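RagB/SusD family nutrient uptake outer membrane protein (Bacteroides thetaiotaomicron, PDB 7KV2) probably binds beta-glucans at the outer membrane of a gut bacterium, as a surface glycan-binding protein of the SusD family that serves nutrient uptake. Local coordinates at residues Tyr253-Asp258 / His433-Leu438; Pro257-Ile262 / Leu375-Ala380; Asp261-Thr266 / Ile402-Glu407; Asp336-Ala341 / Arg453-Val458; Thr440-Glu443 / Asp447-Ile450. All coordinates share one frame; numbering follows the deposited sequence.

Contact 1: residues Tyr253-Asp258 / His433-Leu438; sequences YDLMPD and HKRAGL. With NA (sodium ion), chain G.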
# COMPACT_ATOMS: atom_id res chain seq x y z
N TYR A 253 5.85 19.59 -3.63
CA TYR A 253 6.16 18.15 -3.79
C TYR A 253 7.55 18.04 -4.41
O TYR A 253 7.86 18.73 -5.42
CB TYR A 253 5.08 17.46 -4.63
CG TYR A 253 3.74 17.42 -3.97
CD1 TYR A 253 3.54 16.69 -2.81
CD2 TYR A 253 2.66 18.08 -4.52
CE1 TYR A 253 2.29 16.63 -2.20
CE2 TYR A 253 1.42 18.07 -3.90
CZ TYR A 253 1.23 17.34 -2.74
OH TYR A 253 -0.01 17.27 -2.17
N ASP A 254 8.39 17.19 -3.84
CA ASP A 254 9.78 17.05 -4.32
C ASP A 254 10.33 15.79 -3.68
O ASP A 254 9.59 15.22 -2.81
CB ASP A 254 10.64 18.26 -3.94
CG ASP A 254 11.82 18.50 -4.88
OD1 ASP A 254 12.20 17.57 -5.62
OD2 ASP A 254 12.36 19.63 -4.85
N LEU A 255 11.55 15.39 -4.05
CA LEU A 255 12.22 14.21 -3.46
C LEU A 255 12.95 14.63 -2.19
O LEU A 255 13.62 15.69 -2.19
CB LEU A 255 13.21 13.57 -4.44
CG LEU A 255 12.63 12.94 -5.71
CD1 LEU A 255 13.74 12.42 -6.62
CD2 LEU A 255 11.63 11.84 -5.38
N MET A 256 12.87 13.80 -1.14
CA MET A 256 13.76 13.97 0.02
C MET A 256 15.16 13.68 -0.48
O MET A 256 15.42 12.74 -1.25
CB MET A 256 13.40 12.99 1.15
CG MET A 256 11.98 13.10 1.63
SD MET A 256 11.74 12.37 3.30
CE MET A 256 12.55 13.67 4.25
N PRO A 257 16.17 14.51 -0.12
CA PRO A 257 17.49 14.27 -0.67
C PRO A 257 18.10 12.94 -0.23
O PRO A 257 18.91 12.44 -0.97
CB PRO A 257 18.32 15.44 -0.11
CG PRO A 257 17.33 16.51 0.27
CD PRO A 257 16.04 15.78 0.59
N ASP A 258 17.74 12.43 0.95
CA ASP A 258 18.32 11.19 1.51
C ASP A 258 17.22 10.13 1.64
O ASP A 258 16.30 10.33 2.45
CB ASP A 258 18.97 11.40 2.87
CG ASP A 258 19.79 10.21 3.32
OD1 ASP A 258 19.50 9.06 2.85
OD2 ASP A 258 20.76 10.41 4.11
N HIS A 433 16.77 7.89 -9.80
CA HIS A 433 17.99 7.04 -9.86
C HIS A 433 19.11 7.71 -9.07
O HIS A 433 19.80 7.04 -8.24
CB HIS A 433 18.31 6.82 -11.36
CG HIS A 433 19.29 5.74 -11.66
ND1 HIS A 433 18.91 4.42 -11.73
CD2 HIS A 433 20.61 5.79 -11.96
CE1 HIS A 433 19.96 3.68 -12.06
NE2 HIS A 433 21.04 4.50 -12.18
N LYS A 434 19.29 9.01 -9.28
CA LYS A 434 20.44 9.74 -8.68
C LYS A 434 20.14 10.09 -7.23
O LYS A 434 21.10 10.16 -6.47
CB LYS A 434 20.83 10.96 -9.53
CG LYS A 434 21.48 10.55 -10.84
CD LYS A 434 22.40 11.61 -11.40
CE LYS A 434 21.65 12.89 -11.66
NZ LYS A 434 22.33 13.71 -12.68
N ARG A 435 18.88 10.23 -6.83
CA ARG A 435 18.56 10.50 -5.41
C ARG A 435 19.09 9.31 -4.59
O ARG A 435 19.60 9.56 -3.51
CB ARG A 435 17.07 10.72 -5.19
CG ARG A 435 16.72 11.06 -3.74
CD ARG A 435 16.41 9.80 -2.94
NE ARG A 435 15.13 9.19 -3.32
CZ ARG A 435 13.90 9.56 -2.94
NH1 ARG A 435 13.72 10.61 -2.17
NH2 ARG A 435 12.84 8.89 -3.37
N ALA A 436 19.05 8.10 -5.14
CA ALA A 436 19.51 6.86 -4.46
C ALA A 436 21.04 6.73 -4.39
O ALA A 436 21.51 5.73 -3.82
CB ALA A 436 18.88 5.68 -5.15
N GLY A 437 21.79 7.72 -4.88
CA GLY A 437 23.27 7.71 -4.81
C GLY A 437 23.93 7.12 -6.05
O GLY A 437 25.16 6.94 -6.01
N LEU A 438 23.18 6.82 -7.11
CA LEU A 438 23.74 6.10 -8.29
C LEU A 438 24.36 7.16 -9.20
O LEU A 438 23.75 8.24 -9.40
CB LEU A 438 22.67 5.28 -9.03
CG LEU A 438 22.07 4.12 -8.21
CD1 LEU A 438 20.99 3.43 -8.97
CD2 LEU A 438 23.13 3.12 -7.82
NA NA G . 7.52 19.44 -7.65
O HOH W 1 9.43 20.61 -7.65
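The guanidinium of R435 has the side chain of L255 over one face, offset toward the rim, and the backbone carbonyl of M256 at its edge. CD2 of L255 lies over that face, 3.8 Å from R435 NH2, and its CB is as near to NH1. The arginine is the last residue of helix 425-435, which ends in a Schellman motif at G437, where phi is positive and G437 N bonds back to K434 O. From this helix end R435 reaches into the loop between helix 237-249 and strand 273-277. CG stands anti to the backbone N (chi1 -177°), 3.3 Å from M256 O, and bends at chi2 and chi3 then turn the guanidinium to the loop. E272 forms a salt bridge with NH1 and also accepts a bond from the M256 backbone N; E456 holds NH2. The same loop enters the sodium site through Y253 O, 2.4 Å from the metal ion, which I248, S250 and Y405 also bind. In the closing bond, R435 NH1 meets M256 O at 2.9 Å, with the donor in the carbonyl plane on a lone pair and the N-H...O angle 156°.

Contact 2: residues Pro257-Ile262 / Leu375-Ala380; sequences PDYTDI and LEKYAA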
# COMPACT_ATOMS: atom_id res chain seq x y z
N PRO A 257 16.17 14.51 -0.12
CA PRO A 257 17.49 14.27 -0.67
C PRO A 257 18.10 12.94 -0.23
O PRO A 257 18.91 12.44 -0.97
CB PRO A 257 18.32 15.44 -0.11
CG PRO A 257 17.33 16.51 0.27
CD PRO A 257 16.04 15.78 0.59
N ASP A 258 17.74 12.43 0.95
CA ASP A 258 18.32 11.19 1.51
C ASP A 258 17.22 10.13 1.64
O ASP A 258 16.30 10.33 2.45
CB ASP A 258 18.97 11.40 2.87
CG ASP A 258 19.79 10.21 3.32
OD1 ASP A 258 19.50 9.06 2.85
OD2 ASP A 258 20.76 10.41 4.11
N TYR A 259 17.27 9.07 0.84
CA TYR A 259 16.18 8.06 0.82
C TYR A 259 16.00 7.47 2.23
O TYR A 259 14.90 7.08 2.61
CB TYR A 259 16.49 6.99 -0.23
CG TYR A 259 15.40 5.96 -0.42
CD1 TYR A 259 15.30 4.89 0.44
CD2 TYR A 259 14.54 6.00 -1.52
CE1 TYR A 259 14.34 3.88 0.26
CE2 TYR A 259 13.60 5.00 -1.73
CZ TYR A 259 13.50 3.94 -0.84
OH TYR A 259 12.57 2.95 -1.07
N THR A 260 17.07 7.39 3.02
CA THR A 260 17.03 6.84 4.40
C THR A 260 16.20 7.73 5.34
O THR A 260 15.91 7.27 6.39
CB THR A 260 18.43 6.58 4.99
OG1 THR A 260 19.01 7.86 5.21
CG2 THR A 260 19.31 5.78 4.07
N ASP A 261 15.77 8.93 4.97
CA ASP A 261 14.95 9.79 5.85
C ASP A 261 13.44 9.56 5.64
O ASP A 261 12.62 10.01 6.49
CB ASP A 261 15.27 11.26 5.63
CG ASP A 261 16.63 11.69 6.12
OD1 ASP A 261 17.14 11.06 7.09
OD2 ASP A 261 17.17 12.66 5.52
N ILE A 262 13.07 8.86 4.58
CA ILE A 262 11.65 8.75 4.15
C ILE A 262 10.80 8.04 5.21
O ILE A 262 9.70 8.54 5.51
CB ILE A 262 11.55 8.04 2.79
CG1 ILE A 262 12.19 8.89 1.68
CG2 ILE A 262 10.09 7.75 2.49
CD1 ILE A 262 12.42 8.13 0.37
N LEU A 375 12.50 -6.25 6.27
CA LEU A 375 12.10 -5.02 5.54
C LEU A 375 12.28 -3.85 6.51
O LEU A 375 11.42 -3.58 7.37
CB LEU A 375 10.66 -5.15 5.06
CG LEU A 375 10.13 -3.94 4.29
CD1 LEU A 375 10.87 -3.76 2.98
CD2 LEU A 375 8.65 -4.11 4.02
N GLU A 376 13.38 -3.12 6.31
CA GLU A 376 13.76 -1.98 7.17
C GLU A 376 12.70 -0.89 7.15
O GLU A 376 12.50 -0.27 8.20
CB GLU A 376 15.13 -1.48 6.71
CG GLU A 376 15.63 -0.27 7.48
CD GLU A 376 15.86 -0.44 8.97
OE1 GLU A 376 15.66 -1.55 9.48
OE2 GLU A 376 16.13 0.57 9.63
N LYS A 377 12.03 -0.64 6.02
CA LYS A 377 11.08 0.47 5.88
C LYS A 377 10.04 0.45 7.00
O LYS A 377 9.63 1.53 7.46
CB LYS A 377 10.36 0.43 4.55
CG LYS A 377 11.26 0.63 3.36
CD LYS A 377 10.54 0.53 2.04
CE LYS A 377 11.47 0.66 0.85
NZ LYS A 377 10.79 0.58 -0.47
N TYR A 378 9.55 -0.73 7.38
CA TYR A 378 8.43 -0.90 8.33
C TYR A 378 8.86 -1.79 9.51
O TYR A 378 8.00 -2.35 10.20
CB TYR A 378 7.18 -1.39 7.60
CG TYR A 378 6.62 -0.34 6.66
CD1 TYR A 378 6.23 0.91 7.15
CD2 TYR A 378 6.54 -0.56 5.29
CE1 TYR A 378 5.75 1.88 6.30
CE2 TYR A 378 6.03 0.39 4.44
CZ TYR A 378 5.63 1.62 4.94
OH TYR A 378 5.12 2.57 4.10
N ALA A 379 10.16 -1.92 9.73
CA ALA A 379 10.70 -2.67 10.86
C ALA A 379 10.30 -1.99 12.18
O ALA A 379 10.06 -0.77 12.22
CB ALA A 379 12.19 -2.75 10.76
N ALA A 380 10.16 -2.81 13.22
CA ALA A 380 9.92 -2.37 14.61
C ALA A 380 11.20 -1.69 15.12
O ALA A 380 12.28 -2.34 15.26
CB ALA A 380 9.52 -3.54 15.46
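An irregular turn of the loop between helix 237-249 and strand 273-277 here meets a short 3-10 turn that follows strand 373-375, and two long polar side chains, Y259 and K377, make the whole contact. They approach obliquely, with the lysine CE near the plane of the tyrosine ring at its hydroxyl edge. K377 NZ lies 3.0 Å from Y259 OH in a weak hydrogen bond, while CE is 3.2 Å from the same oxygen. The lysine chain is fully extended beyond CG, with chi2, chi3 and chi4 all near 180°, which carries its ammonium from the 3-10 turn to the phenol. Stronger polar partners lie elsewhere: Y259 OH bonds to the backbone O of E456, and K377 NZ to V458 O and, as a salt bridge, to E460. The buried ammonium thus has a carboxylate mate, and the backbone at the end of helix 446-456 and just beyond it helps to fix both tips. I262 CD1 sits 3.5 Å above one face of the Y259 ring, offset toward its rim. Before the tyrosine, D258 OD1 accepts from T260 N at 3.0 Å in an Asx turn and from T260 OG1 on the same face of its plane. Y259 packs against T337, R338 and A341 of helix 337-342 and R404 of strand 400-404, while K377 touches T342 and F263.

Contact 3: residues Asp261-Thr266 / Ile402-Glu407; sequences DIFKET and IYRYSE. With NA (sodium ion), chain G.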
# COMPACT_ATOMS: atom_id res chain seq x y z
N ASP A 261 15.77 8.93 4.97
CA ASP A 261 14.95 9.79 5.85
C ASP A 261 13.44 9.56 5.64
O ASP A 261 12.62 10.01 6.49
CB ASP A 261 15.27 11.26 5.63
CG ASP A 261 16.63 11.69 6.12
OD1 ASP A 261 17.14 11.06 7.09
OD2 ASP A 261 17.17 12.66 5.52
N ILE A 262 13.07 8.86 4.58
CA ILE A 262 11.65 8.75 4.15
C ILE A 262 10.80 8.04 5.21
O ILE A 262 9.70 8.54 5.51
CB ILE A 262 11.55 8.04 2.79
CG1 ILE A 262 12.19 8.89 1.68
CG2 ILE A 262 10.09 7.75 2.49
CD1 ILE A 262 12.42 8.13 0.37
N PHE A 263 11.25 6.87 5.69
CA PHE A 263 10.44 5.89 6.46
C PHE A 263 10.67 6.08 7.96
O PHE A 263 10.05 5.39 8.76
CB PHE A 263 10.72 4.45 5.98
CG PHE A 263 10.15 4.26 4.60
CD1 PHE A 263 8.80 4.04 4.44
CD2 PHE A 263 10.95 4.36 3.48
CE1 PHE A 263 8.24 3.95 3.17
CE2 PHE A 263 10.38 4.24 2.22
CZ PHE A 263 9.04 4.02 2.06
N LYS A 264 11.53 7.04 8.33
CA LYS A 264 11.62 7.54 9.71
C LYS A 264 10.34 8.23 10.09
O LYS A 264 9.65 8.86 9.19
CB LYS A 264 12.79 8.53 9.84
CG LYS A 264 14.14 7.89 9.62
CD LYS A 264 15.28 8.92 9.71
CE LYS A 264 16.65 8.27 9.60
NZ LYS A 264 17.68 9.33 9.49
N GLU A 265 10.08 8.30 11.39
CA GLU A 265 8.89 9.02 11.89
C GLU A 265 8.98 10.48 11.44
O GLU A 265 7.93 11.05 11.03
CB GLU A 265 8.75 8.86 13.40
CG GLU A 265 7.48 9.51 13.88
CD GLU A 265 7.23 9.56 15.38
OE1 GLU A 265 8.17 9.37 16.19
OE2 GLU A 265 6.06 9.77 15.70
N THR A 266 10.17 11.10 11.48
CA THR A 266 10.38 12.47 10.96
C THR A 266 10.11 12.60 9.46
O THR A 266 9.96 13.75 9.02
CB THR A 266 11.77 13.00 11.30
OG1 THR A 266 12.75 12.11 10.76
CG2 THR A 266 11.89 13.22 12.79
N ILE A 402 1.47 5.64 0.97
CA ILE A 402 0.67 5.17 -0.19
C ILE A 402 1.25 5.75 -1.49
O ILE A 402 1.66 4.94 -2.35
CB ILE A 402 -0.83 5.55 0.00
CG1 ILE A 402 -1.39 4.99 1.31
CG2 ILE A 402 -1.63 5.10 -1.20
CD1 ILE A 402 -1.26 3.47 1.45
N TYR A 403 1.36 7.09 -1.59
CA TYR A 403 1.88 7.80 -2.79
C TYR A 403 3.04 8.72 -2.39
O TYR A 403 2.89 9.59 -1.46
CB TYR A 403 0.81 8.63 -3.49
CG TYR A 403 -0.32 7.80 -3.98
CD1 TYR A 403 -0.10 6.73 -4.84
CD2 TYR A 403 -1.63 8.14 -3.67
CE1 TYR A 403 -1.16 5.96 -5.32
CE2 TYR A 403 -2.68 7.39 -4.17
CZ TYR A 403 -2.45 6.32 -5.02
OH TYR A 403 -3.53 5.56 -5.42
N ARG A 404 4.17 8.48 -3.05
CA ARG A 404 5.40 9.29 -2.86
C ARG A 404 5.72 9.95 -4.20
O ARG A 404 5.41 9.37 -5.25
CB ARG A 404 6.57 8.44 -2.41
CG ARG A 404 6.28 7.71 -1.10
CD ARG A 404 7.50 7.13 -0.42
NE ARG A 404 8.10 5.93 -1.02
CZ ARG A 404 9.21 5.90 -1.76
NH1 ARG A 404 9.87 7.01 -2.08
NH2 ARG A 404 9.68 4.73 -2.17
N TYR A 405 6.38 11.09 -4.14
CA TYR A 405 6.69 11.88 -5.34
C TYR A 405 7.58 11.08 -6.31
O TYR A 405 7.51 11.33 -7.48
CB TYR A 405 7.38 13.16 -4.93
CG TYR A 405 7.65 14.15 -6.04
CD1 TYR A 405 6.64 14.86 -6.64
CD2 TYR A 405 8.95 14.46 -6.39
CE1 TYR A 405 6.91 15.85 -7.58
CE2 TYR A 405 9.24 15.43 -7.33
CZ TYR A 405 8.23 16.13 -7.93
OH TYR A 405 8.56 17.11 -8.82
N SER A 406 8.43 10.17 -5.85
CA SER A 406 9.21 9.34 -6.81
C SER A 406 8.25 8.55 -7.73
O SER A 406 8.59 8.31 -8.90
CB SER A 406 10.18 8.47 -6.08
OG SER A 406 9.49 7.56 -5.26
N GLU A 407 7.06 8.20 -7.25
CA GLU A 407 6.06 7.53 -8.07
C GLU A 407 5.48 8.50 -9.10
O GLU A 407 5.23 8.05 -10.26
CB GLU A 407 4.94 6.93 -7.23
CG GLU A 407 4.14 5.96 -8.06
CD GLU A 407 3.13 5.08 -7.36
OE1 GLU A 407 2.91 5.24 -6.13
OE2 GLU A 407 2.52 4.23 -8.11
NA NA G . 7.52 19.44 -7.65
O HOH W 1 9.43 20.61 -7.65
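R404 sends CG anti to its carbonyl carbon (chi1 -58°) and then bends at chi3 (-74°), which brings its CD and guanidinium against the side chains of I262 and F263. The isoleucine crosses R404 at about a right angle: CG2, anti to the backbone N of I262, packs 3.9 Å from R404 CD, while CD1, at the end of the other branch, approaches NH1 obliquely at 3.7 Å. F263 also stands across the arginine. Its CE2 lies over one face of the guanidinium, CZ is 3.7 Å from R404 NE, and the two planes are 80° apart, so this is no flat stack. I262 CG2 in turn sits 3.5 Å above one face of the F263 ring. No hydrogen bond joins the two segments, and the buried charge of R404 is met instead by E272 and E456 at NH1 and by E460 at NH2. These three carboxylates would probably stabilise the arginine's charge inside the protein. One residue on, Y405 OH binds the sodium ion at 2.8 Å, completing with I248, S250 and Y253 the protein ligands of the metal site. R404 ends strand 400-404, which pairs antiparallel with strand 273-277 and carries a classic beta bulge where I402 and Y403 both face F275; helix 405-417 starts directly after it.

Contact 4: residues Asp336-Ala341 / Arg453-Val458; sequences DTRRNA and RHLEFV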
# COMPACT_ATOMS: atom_id res chain seq x y z
N ASP A 336 23.83 2.20 -3.91
CA ASP A 336 22.38 2.48 -3.91
C ASP A 336 21.95 2.56 -2.43
O ASP A 336 21.96 1.47 -1.71
CB ASP A 336 21.61 1.44 -4.71
CG ASP A 336 20.20 1.84 -5.06
OD1 ASP A 336 19.54 2.52 -4.18
OD2 ASP A 336 19.75 1.51 -6.19
N THR A 337 21.59 3.75 -1.97
CA THR A 337 21.19 3.97 -0.54
C THR A 337 19.91 3.15 -0.23
O THR A 337 19.61 2.94 0.97
CB THR A 337 20.97 5.46 -0.22
OG1 THR A 337 19.91 5.95 -1.07
CG2 THR A 337 22.25 6.25 -0.37
N ARG A 338 19.14 2.81 -1.26
CA ARG A 338 17.89 2.03 -1.07
C ARG A 338 18.19 0.62 -0.57
O ARG A 338 17.28 -0.01 -0.00
CB ARG A 338 17.06 2.00 -2.35
CG ARG A 338 16.67 3.39 -2.80
CD ARG A 338 15.94 3.34 -4.11
NE ARG A 338 16.87 3.02 -5.21
CZ ARG A 338 16.64 3.27 -6.50
NH1 ARG A 338 15.51 3.85 -6.89
NH2 ARG A 338 17.58 2.97 -7.39
N ARG A 339 19.39 0.09 -0.81
CA ARG A 339 19.67 -1.30 -0.46
C ARG A 339 19.54 -1.42 1.07
O ARG A 339 18.77 -2.28 1.53
CB ARG A 339 21.07 -1.75 -0.87
CG ARG A 339 21.33 -3.21 -0.57
CD ARG A 339 22.69 -3.66 -1.06
NE ARG A 339 23.70 -3.14 -0.13
CZ ARG A 339 24.99 -3.33 -0.26
NH1 ARG A 339 25.44 -4.05 -1.27
NH2 ARG A 339 25.84 -2.85 0.63
N ASN A 340 20.28 -0.62 1.84
CA ASN A 340 20.21 -0.75 3.31
C ASN A 340 18.92 -0.16 3.88
O ASN A 340 18.47 -0.66 4.95
CB ASN A 340 21.49 -0.24 3.99
CG ASN A 340 22.69 -1.04 3.55
OD1 ASN A 340 22.59 -1.99 2.78
ND2 ASN A 340 23.86 -0.59 3.96
N ALA A 341 18.26 0.77 3.17
CA ALA A 341 17.00 1.36 3.64
C ALA A 341 15.86 0.35 3.45
O ALA A 341 14.79 0.54 4.05
CB ALA A 341 16.68 2.62 2.91
N ARG A 453 11.15 1.40 -10.63
CA ARG A 453 10.03 1.18 -9.70
C ARG A 453 10.36 0.02 -8.76
O ARG A 453 10.09 0.10 -7.56
CB ARG A 453 8.72 0.92 -10.45
CG ARG A 453 8.25 2.07 -11.31
CD ARG A 453 6.99 1.69 -12.09
NE ARG A 453 5.84 1.61 -11.19
CZ ARG A 453 5.06 2.61 -10.79
NH1 ARG A 453 5.13 3.83 -11.32
NH2 ARG A 453 4.14 2.34 -9.90
N HIS A 454 10.88 -1.07 -9.32
CA HIS A 454 11.21 -2.31 -8.61
C HIS A 454 12.20 -1.98 -7.47
O HIS A 454 12.02 -2.46 -6.36
CB HIS A 454 11.77 -3.34 -9.61
CG HIS A 454 11.96 -4.69 -9.03
ND1 HIS A 454 12.74 -5.65 -9.64
CD2 HIS A 454 11.46 -5.24 -7.90
CE1 HIS A 454 12.71 -6.75 -8.93
NE2 HIS A 454 11.94 -6.53 -7.83
N LEU A 455 13.23 -1.20 -7.80
CA LEU A 455 14.29 -0.79 -6.84
C LEU A 455 13.68 0.17 -5.79
O LEU A 455 14.11 0.09 -4.63
CB LEU A 455 15.39 -0.08 -7.64
CG LEU A 455 16.22 -0.95 -8.59
CD1 LEU A 455 17.19 -0.09 -9.39
CD2 LEU A 455 17.02 -2.00 -7.84
N GLU A 456 12.73 1.00 -6.19
CA GLU A 456 12.20 2.16 -5.42
C GLU A 456 11.16 1.74 -4.36
O GLU A 456 11.11 2.38 -3.29
CB GLU A 456 11.61 3.17 -6.40
CG GLU A 456 11.15 4.45 -5.77
CD GLU A 456 12.19 5.35 -5.12
OE1 GLU A 456 13.40 5.16 -5.36
OE2 GLU A 456 11.75 6.26 -4.35
N PHE A 457 10.33 0.75 -4.63
CA PHE A 457 9.08 0.49 -3.88
C PHE A 457 8.99 -0.91 -3.28
O PHE A 457 7.90 -1.36 -3.05
CB PHE A 457 7.87 0.73 -4.80
CG PHE A 457 7.78 2.11 -5.40
CD1 PHE A 457 7.66 3.21 -4.57
CD2 PHE A 457 7.85 2.30 -6.77
CE1 PHE A 457 7.59 4.49 -5.11
CE2 PHE A 457 7.78 3.58 -7.31
CZ PHE A 457 7.65 4.67 -6.47
N VAL A 458 10.08 -1.55 -2.94
CA VAL A 458 10.00 -2.88 -2.28
C VAL A 458 9.12 -2.73 -1.04
O VAL A 458 9.37 -1.85 -0.22
CB VAL A 458 11.36 -3.45 -1.91
CG1 VAL A 458 11.23 -4.68 -1.00
CG2 VAL A 458 12.24 -3.75 -3.14
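R338 lies at about a right angle to both L455 and E456, with L455 over one face of its guanidinium and carboxylates at its edge. L455 CB is centred over that face, 3.7 Å above the plane, and CD1 reaches out to NH2. At the edge, E456 OE1 takes the N-H of NH1 at 2.9 Å; NH1 approaches nearly in line with the C-O bond of OE1, and OE1 lies close to the guanidinium plane, although the two planes are 63° apart. Chi2 of E456 (65°) bends that carboxylate back toward the arginine. On another part of the edge D336 grips side-on: NE gives to OD1 on its syn lone pair, and NH2 gives to OD2 at 2.9 Å. D336 is the N-cap of helix 337-342, and OD1 also accepts the backbone N of R338 at 3.0 Å, so one oxygen both caps the helix and holds its arginine. D336, R338 and E456 form a salt-bridge network that joins this helix start to the end of helix 446-456; NH1 is also held in a salt bridge by E452, its main partner outside the two segments. A methionine in place of R338 would probably leave D336 without its two-nitrogen grip, and E456 OE1 and E452 without this charged partner. The other oxygen of E456, OE2, turns to S406 OG and to the arginines R404 and R435.

Contact 5: residues Thr440-Glu443 / Asp447-Ile450; sequences TEIE and DNII
N448 leaves helix 446-456 pointing at the loop before it, and its CB already lies 3.3 Å from the backbone O of E443. CG, anti to the carbonyl carbon (chi1 -81°), passes 3.6 Å from that same oxygen. At the tip, ND2 closes on E443 O at 2.9 Å, its N-H...O angle 154°; the donor lies in the carbonyl plane on a lone pair, and the acceptor is near the plane of the amide. ND2 also packs 3.8 Å from CB of I442, whose side chain continues onto L429 and H433 of helix 425-435. An alanine here is likely to leave E443 O without this amide donor and the loop less firmly held to the helix. Around this bond, E443 reaches K426 through its carboxylate, and T445 OG1 bonds to the backbone N of N448. The arrangement is a helix-loop-helix connection in which the first turn of helix 446-456 fastens the linker from helix 425-435, within the largely helical SusD fold, a family related to tetratricopeptide-repeat proteins.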
# COMPACT_ATOMS: atom_id res chain seq x y z
N THR A 440 25.65 6.58 -12.43
CA THR A 440 25.40 6.33 -13.88
C THR A 440 23.96 6.70 -14.21
O THR A 440 23.06 6.08 -13.61
CB THR A 440 25.66 4.87 -14.30
OG1 THR A 440 27.01 4.58 -13.99
CG2 THR A 440 25.39 4.60 -15.76
N GLU A 441 23.75 7.59 -15.17
CA GLU A 441 22.40 7.91 -15.71
C GLU A 441 21.95 6.80 -16.64
O GLU A 441 22.81 6.09 -17.21
CB GLU A 441 22.37 9.28 -16.37
CG GLU A 441 22.52 10.39 -15.35
CD GLU A 441 22.60 11.79 -15.91
OE1 GLU A 441 22.29 11.97 -17.12
OE2 GLU A 441 22.98 12.70 -15.11
N ILE A 442 20.64 6.56 -16.70
CA ILE A 442 20.04 5.47 -17.50
C ILE A 442 19.03 6.08 -18.46
O ILE A 442 18.44 7.13 -18.16
CB ILE A 442 19.45 4.38 -16.58
CG1 ILE A 442 18.51 4.97 -15.51
CG2 ILE A 442 20.58 3.57 -15.96
CD1 ILE A 442 17.73 3.91 -14.75
N GLU A 443 18.85 5.43 -19.60
CA GLU A 443 17.91 5.86 -20.65
C GLU A 443 16.50 5.51 -20.19
O GLU A 443 16.30 4.46 -19.59
CB GLU A 443 18.23 5.19 -22.00
CG GLU A 443 19.51 5.68 -22.66
CD GLU A 443 19.58 7.19 -22.90
OE1 GLU A 443 18.63 7.75 -23.43
OE2 GLU A 443 20.60 7.81 -22.54
N ASP A 447 11.66 -0.86 -19.89
CA ASP A 447 12.31 -1.85 -18.98
C ASP A 447 13.06 -1.11 -17.86
O ASP A 447 12.97 -1.54 -16.69
CB ASP A 447 13.23 -2.82 -19.71
CG ASP A 447 12.43 -3.83 -20.52
OD1 ASP A 447 11.20 -3.84 -20.41
OD2 ASP A 447 13.03 -4.56 -21.28
N ASN A 448 13.79 -0.07 -18.20
CA ASN A 448 14.58 0.71 -17.21
C ASN A 448 13.62 1.36 -16.19
O ASN A 448 13.97 1.40 -15.02
CB ASN A 448 15.50 1.74 -17.84
CG ASN A 448 16.79 1.14 -18.35
OD1 ASN A 448 17.00 -0.06 -18.21
ND2 ASN A 448 17.64 1.95 -18.95
N ILE A 449 12.50 1.93 -16.64
CA ILE A 449 11.56 2.66 -15.74
C ILE A 449 10.89 1.63 -14.81
O ILE A 449 10.83 1.88 -13.59
CB ILE A 449 10.57 3.51 -16.54
CG1 ILE A 449 11.31 4.56 -17.35
CG2 ILE A 449 9.54 4.14 -15.61
CD1 ILE A 449 10.47 5.23 -18.40
N ILE A 450 10.47 0.50 -15.35
CA ILE A 450 9.81 -0.57 -14.57
C ILE A 450 10.81 -1.11 -13.54
O ILE A 450 10.41 -1.32 -12.35
CB ILE A 450 9.24 -1.64 -15.50
CG1 ILE A 450 8.16 -1.06 -16.42
CG2 ILE A 450 8.74 -2.81 -14.68
CD1 ILE A 450 7.01 -0.46 -15.65

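Overall arrangement
Contacts 1, 2 and 3 start in order from one continuous loop, 253-266, between helix 237-249 and strand 273-277, and their centres lie 8 to 13 Å apart. The loop thus meets, in turn, the end of helix 425-435, the turn after strand 373-375, and the junction of strand 400-404 with helix 405-417. Contact 4 touches all three, chiefly through E456, which links R435, R404 and S406, and through its backbone O to Y259. Contact 5 lies farther out, about 14 Å from contact 4 between centres, on the same helix 446-456. Contacts 1 and 3 share the sodium ion. Contacts 1 to 4 join sequence-distant regions of the SusD fold around a cluster of arginines and glutamates.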